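Local coordinates for protein tapirin (Caldicellulosiruptor kristjanssonii, PDB 6N2B) that binds cellulose and probably helps this extremely thermophilic bacterium adhere to plant biomass through a beta-helical C-terminal domain, at residues A[255-260]-A[276-281]; A[300-305]-A[321-326]; A[217-222]-A[237-242]; A[285-290]-A[307-312]. One frame throughout, in Å; residues are numbered along the deposited sequence.

Contact 1. Residues A[255-260]-A[276-281]; sequences VIVNGG and LVFNGA
The Phe278 ring has Val257 over one face: Val257 CB stands 4.2 Å from the ring centroid and 26° off the ring normal, a CH-pi contact, while Val257 CG1 reaches the rim, 3.7 Å from Phe278 CD2. Tyr309 meets the same ring edge-to-face, and Leu303 of the next strand also packs on it. CG of Phe278 lies beside its own backbone N (chi1 -75°), which lays the ring alongside the valine, both side chains pointing the same way. Cut back to an alanine, Phe278 would probably no longer offer Val257 and Tyr309 a surface to rest on, and a gap would open in the interior beside them. The other flat groups are the amides of Asn258 and Asn279, side by side with planes 85° apart; Asn258 OD1 approaches Asn279 CB, at 3.2 Å, more closely than the Asn279 amide. Buried with the ring, Val255 CG1 touches Leu276 CD1 at 3.7 Å. On the opposite face, Ile256 CD1 lies 3.9 Å from Val277 CB. Three backbone bonds run between the strands: Val277 N to Val255 O, Val257 N to Val277 O, and Asn279 N to Val257 O. At Gly259 and Gly280 the backbones part briefly, and a water bridges them, accepting from Gly259 N at 2.9 Å and donating to Gly280 O at 2.8 Å. In-register parallel strands, with Val255, Leu276, Val257 and Phe278 stacked inward as apolar rows, are the hallmark of successive coils in a parallel beta-helix.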
# COMPACT_ATOMS: atom_id res chain seq x y z
N VAL A 255 9.16 0.57 -2.74
CA VAL A 255 7.82 0.12 -3.09
C VAL A 255 7.79 0.09 -4.60
O VAL A 255 7.82 1.14 -5.24
CB VAL A 255 6.71 1.02 -2.54
CG1 VAL A 255 5.35 0.49 -3.00
CG2 VAL A 255 6.76 1.08 -1.03
N ILE A 256 7.74 -1.10 -5.17
CA ILE A 256 7.82 -1.27 -6.61
C ILE A 256 6.48 -1.79 -7.09
O ILE A 256 6.10 -2.92 -6.77
CB ILE A 256 8.95 -2.22 -7.02
CG1 ILE A 256 10.26 -1.87 -6.28
CG2 ILE A 256 9.09 -2.24 -8.53
CD1 ILE A 256 10.93 -0.56 -6.69
N VAL A 257 5.77 -0.97 -7.86
CA VAL A 257 4.51 -1.37 -8.47
C VAL A 257 4.79 -1.70 -9.93
O VAL A 257 5.13 -0.80 -10.71
CB VAL A 257 3.45 -0.28 -8.32
CG1 VAL A 257 2.19 -0.64 -9.10
CG2 VAL A 257 3.15 -0.04 -6.84
N ASN A 258 4.67 -2.97 -10.31
CA ASN A 258 4.97 -3.44 -11.66
C ASN A 258 3.69 -3.72 -12.44
O ASN A 258 2.60 -3.87 -11.86
CB ASN A 258 5.83 -4.70 -11.62
CG ASN A 258 7.26 -4.43 -11.20
OD1 ASN A 258 7.83 -3.37 -11.49
ND2 ASN A 258 7.86 -5.38 -10.50
N GLY A 259 3.84 -3.80 -13.77
CA GLY A 259 2.73 -4.14 -14.65
C GLY A 259 1.69 -3.03 -14.75
O GLY A 259 1.88 -1.91 -14.29
N GLY A 260 0.55 -3.39 -15.35
CA GLY A 260 -0.56 -2.49 -15.53
C GLY A 260 -1.79 -2.87 -14.72
O GLY A 260 -1.81 -3.81 -13.94
N LEU A 276 9.58 5.09 -4.23
CA LEU A 276 8.36 4.53 -4.80
C LEU A 276 8.50 4.54 -6.31
O LEU A 276 8.93 5.54 -6.89
CB LEU A 276 7.11 5.32 -4.36
CG LEU A 276 5.78 5.09 -5.08
CD1 LEU A 276 5.39 3.61 -5.05
CD2 LEU A 276 4.68 5.94 -4.44
N VAL A 277 8.16 3.44 -6.96
CA VAL A 277 8.35 3.32 -8.40
C VAL A 277 7.14 2.64 -9.00
O VAL A 277 6.86 1.48 -8.70
CB VAL A 277 9.63 2.53 -8.75
CG1 VAL A 277 9.84 2.50 -10.25
CG2 VAL A 277 10.84 3.14 -8.08
N PHE A 278 6.40 3.37 -9.84
CA PHE A 278 5.47 2.75 -10.77
C PHE A 278 6.24 2.46 -12.05
O PHE A 278 6.68 3.38 -12.75
CB PHE A 278 4.29 3.66 -11.06
CG PHE A 278 3.31 3.71 -9.95
CD1 PHE A 278 3.52 4.52 -8.86
CD2 PHE A 278 2.15 2.94 -10.00
CE1 PHE A 278 2.61 4.57 -7.83
CE2 PHE A 278 1.23 2.99 -8.98
CZ PHE A 278 1.46 3.82 -7.89
N ASN A 279 6.42 1.18 -12.36
CA ASN A 279 7.40 0.80 -13.36
C ASN A 279 6.93 1.04 -14.79
O ASN A 279 7.75 1.30 -15.67
CB ASN A 279 7.80 -0.65 -13.18
CG ASN A 279 9.26 -0.85 -13.32
OD1 ASN A 279 10.04 -0.41 -12.47
ND2 ASN A 279 9.68 -1.50 -14.41
N GLY A 280 5.63 0.93 -15.04
CA GLY A 280 5.13 1.15 -16.38
C GLY A 280 3.92 0.33 -16.76
O GLY A 280 3.90 -0.90 -16.61
N ALA A 281 2.91 1.01 -17.29
CA ALA A 281 1.68 0.37 -17.70
C ALA A 281 1.47 0.50 -19.20
O ALA A 281 1.82 1.52 -19.79
CB ALA A 281 0.48 0.99 -16.97
O HOH W 1 3.56 -0.44 -13.07
O HOH W 2 5.87 -2.22 -15.07

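Contact 2. Residues A[300-305]-A[321-326]; sequences GMELNG and QVKNYG
Glu302 and Leu303 pair in parallel register with Gln321 and Val322, joined by backbone bonds from Gln321 N to Met301 O, from Leu303 N to Gln321 O (2.8 Å) and from Lys323 N to Leu303 O, after which the second chain folds into a type I' turn closed by Gly326 N on Lys323 O at 3.1 Å. The Asn304 amide is held from both ends. Its OD1 accepts Asn324 ND2 at 2.6 Å, the two amides lying nearly coplanar, 20° apart. Its ND2 donates to Glu302 OE2 at 2.6 Å, reaching the anti side of the carboxylate from 34° out of the plane; Phe278 O is a further, weak acceptor. With distinct partners for its oxygen and nitrogen, the amide is fixed in rotation. Lys323 leaves the backbone with CG between N and the carbonyl carbon (chi1 63°) and runs extended alongside Asn304. This carries Lys323 NZ to a salt bridge with Glu302 OE2 at 3.6 Å, and Lys323 NZ also donates to Gln321 OE1 at 3.1 Å. The lysine thus links the two partners of one strand pair, and its charge would probably favour the ionised carboxylate. Gln321 crosses Glu302 obliquely, Gln321 NE2 lying against Glu302 CG. On the buried face, Leu303 CD1 faces Val322 CG2 at 4.4 Å, and Phe328 covers both. Gly305 CA abuts the turn, where a side chain would collide with Asn324 O. A polar network outside, aliphatic rows inside and a turn leaving the strand mark a corner of a beta-helix coil, where the chain turns from one face to the next.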
# COMPACT_ATOMS: atom_id res chain seq x y z
N GLY A 300 12.90 8.94 -3.93
CA GLY A 300 12.01 9.63 -4.84
C GLY A 300 10.70 8.91 -5.14
O GLY A 300 10.23 8.04 -4.40
N MET A 301 10.09 9.34 -6.25
CA MET A 301 8.84 8.78 -6.75
C MET A 301 8.92 8.80 -8.26
O MET A 301 8.87 9.87 -8.87
CB MET A 301 7.63 9.58 -6.29
CG MET A 301 6.33 9.06 -6.89
SD MET A 301 4.88 9.59 -5.96
CE MET A 301 4.71 11.28 -6.56
N GLU A 302 9.04 7.62 -8.87
CA GLU A 302 9.15 7.48 -10.31
C GLU A 302 7.80 7.06 -10.85
O GLU A 302 7.36 5.92 -10.64
CB GLU A 302 10.25 6.48 -10.66
CG GLU A 302 10.56 6.35 -12.12
CD GLU A 302 11.61 5.30 -12.38
OE1 GLU A 302 12.38 4.99 -11.44
OE2 GLU A 302 11.65 4.77 -13.52
N LEU A 303 7.12 7.98 -11.53
CA LEU A 303 5.79 7.74 -12.07
C LEU A 303 5.93 7.50 -13.56
O LEU A 303 5.72 8.39 -14.39
CB LEU A 303 4.87 8.91 -11.76
CG LEU A 303 4.73 9.16 -10.26
CD1 LEU A 303 3.85 10.37 -9.96
CD2 LEU A 303 4.17 7.92 -9.59
N ASN A 304 6.32 6.28 -13.91
CA ASN A 304 6.29 5.89 -15.31
C ASN A 304 4.86 5.70 -15.74
O ASN A 304 3.95 5.57 -14.93
CB ASN A 304 7.08 4.61 -15.57
CG ASN A 304 8.56 4.86 -15.60
OD1 ASN A 304 9.08 5.42 -16.57
ND2 ASN A 304 9.25 4.48 -14.52
N GLY A 305 4.66 5.66 -17.05
CA GLY A 305 3.44 6.16 -17.63
C GLY A 305 2.52 5.10 -18.21
O GLY A 305 2.75 3.89 -18.13
N GLN A 321 9.98 11.93 -10.57
CA GLN A 321 10.04 11.79 -12.02
C GLN A 321 8.65 11.45 -12.54
O GLN A 321 7.96 10.59 -11.99
CB GLN A 321 10.99 10.69 -12.45
CG GLN A 321 12.39 10.76 -11.90
CD GLN A 321 13.15 9.45 -12.15
OE1 GLN A 321 13.51 9.13 -13.30
NE2 GLN A 321 13.37 8.68 -11.08
N VAL A 322 8.26 12.12 -13.61
CA VAL A 322 7.03 11.82 -14.32
C VAL A 322 7.45 11.62 -15.77
O VAL A 322 7.88 12.57 -16.42
CB VAL A 322 6.00 12.95 -14.18
CG1 VAL A 322 4.71 12.62 -14.91
CG2 VAL A 322 5.74 13.24 -12.72
N LYS A 323 7.38 10.38 -16.26
CA LYS A 323 7.91 10.13 -17.59
C LYS A 323 7.15 8.99 -18.27
O LYS A 323 6.28 8.35 -17.68
CB LYS A 323 9.41 9.82 -17.56
CG LYS A 323 9.79 8.57 -16.80
CD LYS A 323 11.23 8.59 -16.32
CE LYS A 323 11.77 7.18 -16.12
NZ LYS A 323 13.21 7.15 -15.71
N ASN A 324 7.51 8.77 -19.54
CA ASN A 324 6.96 7.72 -20.39
C ASN A 324 5.44 7.77 -20.42
O ASN A 324 4.76 6.76 -20.25
CB ASN A 324 7.48 6.35 -19.96
CG ASN A 324 8.98 6.23 -20.16
OD1 ASN A 324 9.47 6.41 -21.27
ND2 ASN A 324 9.71 5.96 -19.08
N TYR A 325 4.91 8.97 -20.66
CA TYR A 325 3.49 9.32 -20.84
C TYR A 325 2.72 9.35 -19.53
O TYR A 325 1.48 9.43 -19.56
CB TYR A 325 2.78 8.39 -21.82
CG TYR A 325 3.32 8.53 -23.21
CD1 TYR A 325 4.39 7.74 -23.64
CD2 TYR A 325 2.80 9.47 -24.10
CE1 TYR A 325 4.92 7.87 -24.92
CE2 TYR A 325 3.32 9.61 -25.39
CZ TYR A 325 4.38 8.81 -25.79
OH TYR A 325 4.91 8.92 -27.06
N GLY A 326 3.39 9.35 -18.38
CA GLY A 326 2.68 9.45 -17.12
C GLY A 326 2.06 10.82 -16.90
O GLY A 326 2.58 11.84 -17.34

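Contact 3. Residues A[217-222]-A[237-242]; sequences PNYKFT and QGEFKA
Phe221 and Thr222 pair in parallel with Phe240 and Lys241, strands of adjacent beta-helix coils, just after each chain has rounded a bend. Backbone bonds join them: Lys220 N to Gly238 O at 3.3 Å, Phe221 N to Glu239 O, and Lys241 N to Phe221 O at 2.9 Å. Waters fill in around these bonds, one accepting from Gln237 N and donating to Asn218 O and Gly238 O, another linking Glu239 O with Thr222 OG1. The ionic contacts centre on Glu239. Its OE1 forms a salt bridge with Lys220 NZ at 3.3 Å, though the hydrogen bond within it is weak, and a longer one with Lys241 NZ at 3.8 Å; its OE2 is held by Asn285. Lys220 NZ also bonds a glycerol, probably from the crystallisation liquor. In the apolar interior, Phe221 and Phe240 lie side by side, CD1 of the former 3.9 Å from CE1 of the latter, and Pro217 CG rests 4.0 Å from Phe240 CD1. Outside, Tyr219 CG is anti to the backbone N (chi1 180°), laying the ring beside the glutamate, whose CB covers one face toward the rim. At the edge of that ring, near its plane, Gln237 O lies 3.4 Å from Tyr219 CD1.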
# COMPACT_ATOMS: atom_id res chain seq x y z
N PRO A 217 2.52 -9.44 -2.90
CA PRO A 217 1.24 -10.06 -3.23
C PRO A 217 1.27 -10.70 -4.60
O PRO A 217 2.14 -10.44 -5.44
CB PRO A 217 0.25 -8.88 -3.20
CG PRO A 217 1.06 -7.72 -3.57
CD PRO A 217 2.45 -7.96 -2.97
N ASN A 218 0.28 -11.56 -4.81
CA ASN A 218 0.09 -12.21 -6.09
C ASN A 218 -0.49 -11.25 -7.11
O ASN A 218 -1.09 -10.22 -6.79
CB ASN A 218 -0.88 -13.39 -5.91
CG ASN A 218 -2.15 -12.96 -5.22
OD1 ASN A 218 -2.15 -12.70 -4.03
ND2 ASN A 218 -3.24 -12.84 -5.97
N TYR A 219 -0.32 -11.61 -8.37
CA TYR A 219 -1.07 -11.00 -9.46
C TYR A 219 -2.57 -11.04 -9.19
O TYR A 219 -3.11 -12.08 -8.80
CB TYR A 219 -0.75 -11.75 -10.75
CG TYR A 219 -1.45 -11.24 -11.98
CD1 TYR A 219 -1.03 -10.08 -12.61
CD2 TYR A 219 -2.52 -11.95 -12.53
CE1 TYR A 219 -1.65 -9.63 -13.74
CE2 TYR A 219 -3.14 -11.51 -13.66
CZ TYR A 219 -2.71 -10.34 -14.27
OH TYR A 219 -3.33 -9.87 -15.41
N LYS A 220 -3.25 -9.92 -9.42
CA LYS A 220 -4.67 -9.76 -9.11
C LYS A 220 -4.91 -9.81 -7.61
O LYS A 220 -5.33 -10.83 -7.05
CB LYS A 220 -5.50 -10.83 -9.83
CG LYS A 220 -6.34 -10.29 -10.95
CD LYS A 220 -7.64 -9.67 -10.41
CE LYS A 220 -8.57 -9.18 -11.52
NZ LYS A 220 -8.40 -7.73 -11.85
N PHE A 221 -4.63 -8.71 -6.93
CA PHE A 221 -4.81 -8.64 -5.49
C PHE A 221 -5.45 -7.30 -5.19
O PHE A 221 -4.89 -6.25 -5.54
CB PHE A 221 -3.47 -8.78 -4.75
CG PHE A 221 -3.59 -8.90 -3.24
CD1 PHE A 221 -3.58 -7.77 -2.44
CD2 PHE A 221 -3.65 -10.15 -2.63
CE1 PHE A 221 -3.65 -7.88 -1.04
CE2 PHE A 221 -3.74 -10.25 -1.24
CZ PHE A 221 -3.74 -9.12 -0.45
N THR A 222 -6.63 -7.34 -4.61
CA THR A 222 -7.33 -6.14 -4.21
C THR A 222 -7.42 -6.13 -2.69
O THR A 222 -7.83 -7.12 -2.09
CB THR A 222 -8.73 -6.08 -4.80
OG1 THR A 222 -8.67 -6.05 -6.24
CG2 THR A 222 -9.45 -4.87 -4.29
N GLN A 237 3.08 -7.45 -8.58
CA GLN A 237 3.35 -8.00 -9.90
C GLN A 237 2.18 -7.86 -10.87
O GLN A 237 1.98 -8.72 -11.73
CB GLN A 237 3.79 -9.46 -9.79
CG GLN A 237 2.79 -10.36 -9.07
CD GLN A 237 3.25 -11.83 -9.02
OE1 GLN A 237 3.20 -12.47 -7.96
NE2 GLN A 237 3.69 -12.37 -10.17
N GLY A 238 1.40 -6.81 -10.76
CA GLY A 238 0.36 -6.56 -11.74
C GLY A 238 -1.02 -6.70 -11.14
O GLY A 238 -1.25 -7.48 -10.21
N GLU A 239 -1.96 -5.91 -11.67
CA GLU A 239 -3.36 -5.92 -11.25
C GLU A 239 -3.50 -5.77 -9.74
O GLU A 239 -4.32 -6.43 -9.10
CB GLU A 239 -4.08 -7.19 -11.72
CG GLU A 239 -4.25 -7.33 -13.21
CD GLU A 239 -5.14 -6.27 -13.82
OE1 GLU A 239 -6.03 -5.74 -13.10
OE2 GLU A 239 -4.95 -5.98 -15.02
N PHE A 240 -2.68 -4.90 -9.16
CA PHE A 240 -2.78 -4.63 -7.73
C PHE A 240 -3.70 -3.44 -7.50
O PHE A 240 -3.52 -2.39 -8.12
CB PHE A 240 -1.40 -4.37 -7.14
CG PHE A 240 -1.44 -3.97 -5.70
CD1 PHE A 240 -1.52 -4.94 -4.71
CD2 PHE A 240 -1.45 -2.64 -5.33
CE1 PHE A 240 -1.57 -4.58 -3.37
CE2 PHE A 240 -1.51 -2.28 -4.01
CZ PHE A 240 -1.57 -3.24 -3.02
N LYS A 241 -4.68 -3.60 -6.62
CA LYS A 241 -5.66 -2.55 -6.37
C LYS A 241 -5.86 -2.34 -4.87
O LYS A 241 -6.06 -3.30 -4.12
CB LYS A 241 -7.00 -2.86 -7.03
CG LYS A 241 -6.98 -2.64 -8.51
CD LYS A 241 -8.11 -3.38 -9.19
CE LYS A 241 -8.55 -2.70 -10.47
NZ LYS A 241 -7.43 -2.60 -11.44
N ALA A 242 -5.81 -1.08 -4.46
CA ALA A 242 -6.16 -0.67 -3.11
C ALA A 242 -7.37 0.26 -3.22
O ALA A 242 -7.24 1.39 -3.71
CB ALA A 242 -4.97 0.01 -2.44
O HOH W 3 0.49 -7.97 -7.51
O HOH W 4 -6.84 -6.62 -8.47

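Contact 4. Residues A[285-290]-A[307-312]; sequences NPNTLN and GYYKAN
Asn287 ND2 donates to Tyr309 OH at 3.1 Å, a nearly straight bond (171°) with the oxygen in the amide plane, although amide and ring planes are turned 66° apart. Farther along the ring, Tyr309 CD1 touches Leu289 CB at 3.7 Å, the leucine coming to the ring edge near its plane. CG of Tyr309 lies beside its own backbone N (chi1 -55°), and the ring leans back along the strand over Gly307, where a side chain would run into CE2. A phenylalanine in place of Tyr309 would probably leave Asn287 ND2 without this acceptor and the amide less firmly oriented. The backbones beneath are in parallel register, bonded by Tyr308 N to Asn287 O at 3.1 Å, Leu289 N to Tyr308 O at 3.1 Å, and Lys310 N to Leu289 O at 2.7 Å. This is the rung-on-rung ladder of a parallel beta-helix, with Asn287, Leu289 and Tyr309 on the buried face and Thr288, Tyr308, Asn290 and Lys310 on the outer one. On that outer face, Lys310 CD runs alongside Asn290 ND2 at 3.4 Å. A water donates both to Asn290 OD1, at 3.0 Å, and to Tyr308 O. Farther out, Asn262 ND2 bonds Asn287 OD1 and so, with the tyrosine, fixes both ends of the amide. Tyr309 OH makes a further weak bond to Asn304 O, while Phe328 of the following coil packs on the ring. Thr288 OG1 reaches Ser263 OG weakly, and Lys310 NZ has a long, weak ion pair with Glu329.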
# COMPACT_ATOMS: atom_id res chain seq x y z
N ASN A 285 -3.88 -0.88 -20.44
CA ASN A 285 -4.19 -1.23 -19.05
C ASN A 285 -3.41 -0.28 -18.13
O ASN A 285 -2.43 -0.68 -17.49
CB ASN A 285 -3.83 -2.69 -18.77
CG ASN A 285 -4.45 -3.22 -17.49
OD1 ASN A 285 -5.51 -2.76 -17.04
ND2 ASN A 285 -3.79 -4.21 -16.88
N PRO A 286 -3.82 0.98 -18.05
CA PRO A 286 -3.02 1.96 -17.30
C PRO A 286 -3.24 1.88 -15.79
O PRO A 286 -4.23 1.35 -15.29
CB PRO A 286 -3.52 3.31 -17.85
CG PRO A 286 -4.92 3.03 -18.29
CD PRO A 286 -4.97 1.60 -18.74
N ASN A 287 -2.27 2.44 -15.07
CA ASN A 287 -2.35 2.60 -13.62
C ASN A 287 -3.18 3.82 -13.27
O ASN A 287 -3.34 4.74 -14.08
CB ASN A 287 -0.96 2.77 -12.99
CG ASN A 287 -0.00 1.63 -13.32
OD1 ASN A 287 -0.40 0.46 -13.44
ND2 ASN A 287 1.27 1.97 -13.47
N THR A 288 -3.72 3.83 -12.06
CA THR A 288 -4.23 5.06 -11.46
C THR A 288 -3.77 5.11 -10.01
O THR A 288 -3.71 4.08 -9.33
CB THR A 288 -5.77 5.18 -11.53
OG1 THR A 288 -6.39 4.07 -10.90
CG2 THR A 288 -6.24 5.24 -12.96
N LEU A 289 -3.45 6.31 -9.54
CA LEU A 289 -3.20 6.58 -8.13
C LEU A 289 -3.99 7.82 -7.72
O LEU A 289 -3.88 8.86 -8.37
CB LEU A 289 -1.70 6.80 -7.87
CG LEU A 289 -1.37 7.46 -6.52
CD1 LEU A 289 -1.59 6.49 -5.36
CD2 LEU A 289 0.05 7.97 -6.52
N ASN A 290 -4.81 7.70 -6.68
CA ASN A 290 -5.49 8.83 -6.06
C ASN A 290 -5.11 8.81 -4.59
O ASN A 290 -5.56 7.94 -3.84
CB ASN A 290 -7.01 8.77 -6.19
CG ASN A 290 -7.48 8.88 -7.61
OD1 ASN A 290 -7.38 7.92 -8.39
ND2 ASN A 290 -8.02 10.04 -7.96
N GLY A 307 -0.79 6.14 -17.10
CA GLY A 307 -1.29 6.24 -15.76
C GLY A 307 -1.74 7.65 -15.45
O GLY A 307 -1.21 8.61 -16.02
N TYR A 308 -2.72 7.78 -14.57
CA TYR A 308 -3.16 9.07 -14.07
C TYR A 308 -2.92 9.06 -12.57
O TYR A 308 -3.61 8.35 -11.83
CB TYR A 308 -4.63 9.32 -14.42
CG TYR A 308 -4.82 9.54 -15.89
CD1 TYR A 308 -4.88 8.46 -16.78
CD2 TYR A 308 -4.90 10.84 -16.41
CE1 TYR A 308 -5.04 8.66 -18.15
CE2 TYR A 308 -5.06 11.06 -17.78
CZ TYR A 308 -5.13 9.97 -18.64
OH TYR A 308 -5.29 10.18 -20.00
N TYR A 309 -1.94 9.84 -12.14
CA TYR A 309 -1.49 9.87 -10.75
C TYR A 309 -1.88 11.20 -10.13
O TYR A 309 -1.41 12.25 -10.57
CB TYR A 309 0.01 9.67 -10.71
CG TYR A 309 0.49 8.43 -11.42
CD1 TYR A 309 0.55 7.21 -10.75
CD2 TYR A 309 0.90 8.48 -12.74
CE1 TYR A 309 1.00 6.07 -11.39
CE2 TYR A 309 1.35 7.33 -13.40
CZ TYR A 309 1.41 6.13 -12.72
OH TYR A 309 1.86 4.98 -13.35
N LYS A 310 -2.71 11.15 -9.10
CA LYS A 310 -3.14 12.34 -8.38
C LYS A 310 -2.68 12.26 -6.92
O LYS A 310 -2.90 11.26 -6.24
CB LYS A 310 -4.66 12.50 -8.44
CG LYS A 310 -5.22 12.54 -9.87
CD LYS A 310 -6.74 12.60 -9.86
CE LYS A 310 -7.36 12.11 -11.17
NZ LYS A 310 -7.69 13.20 -12.13
N ALA A 311 -2.04 13.32 -6.45
CA ALA A 311 -1.86 13.53 -5.02
C ALA A 311 -2.37 14.92 -4.67
O ALA A 311 -2.24 15.86 -5.45
CB ALA A 311 -0.39 13.39 -4.61
N ASN A 312 -2.97 15.05 -3.49
CA ASN A 312 -3.37 16.37 -3.04
C ASN A 312 -2.21 17.10 -2.37
O ASN A 312 -2.06 18.31 -2.54
CB ASN A 312 -4.56 16.28 -2.10
CG ASN A 312 -5.43 17.50 -2.19
OD1 ASN A 312 -5.98 17.81 -3.25
ND2 ASN A 312 -5.54 18.23 -1.08
O HOH W 5 -6.59 9.07 -11.04

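Along the chain, contact 3 closes before contact 1 opens, and contact 1 closes before contact 2; contact 4 follows contact 1 but alternates with contact 2. Contacts 1 and 2 lie on one parallel sheet, their centres about 9 Å apart, with strands 275-278 and 300-303 adjacent. Contacts 3 and 4, centres about 15 Å apart, share another face, the ladder of strands 221-224, 240-250, 263-266, 287-291 and 307-311. Contact 4 reaches contact 2 where Leu303 packs on Tyr309; contact 3 joins contact 1 through Glu239 N and Gly260 O. The four thus tie successive coils together on two faces of the beta-helix, away from the calcium site.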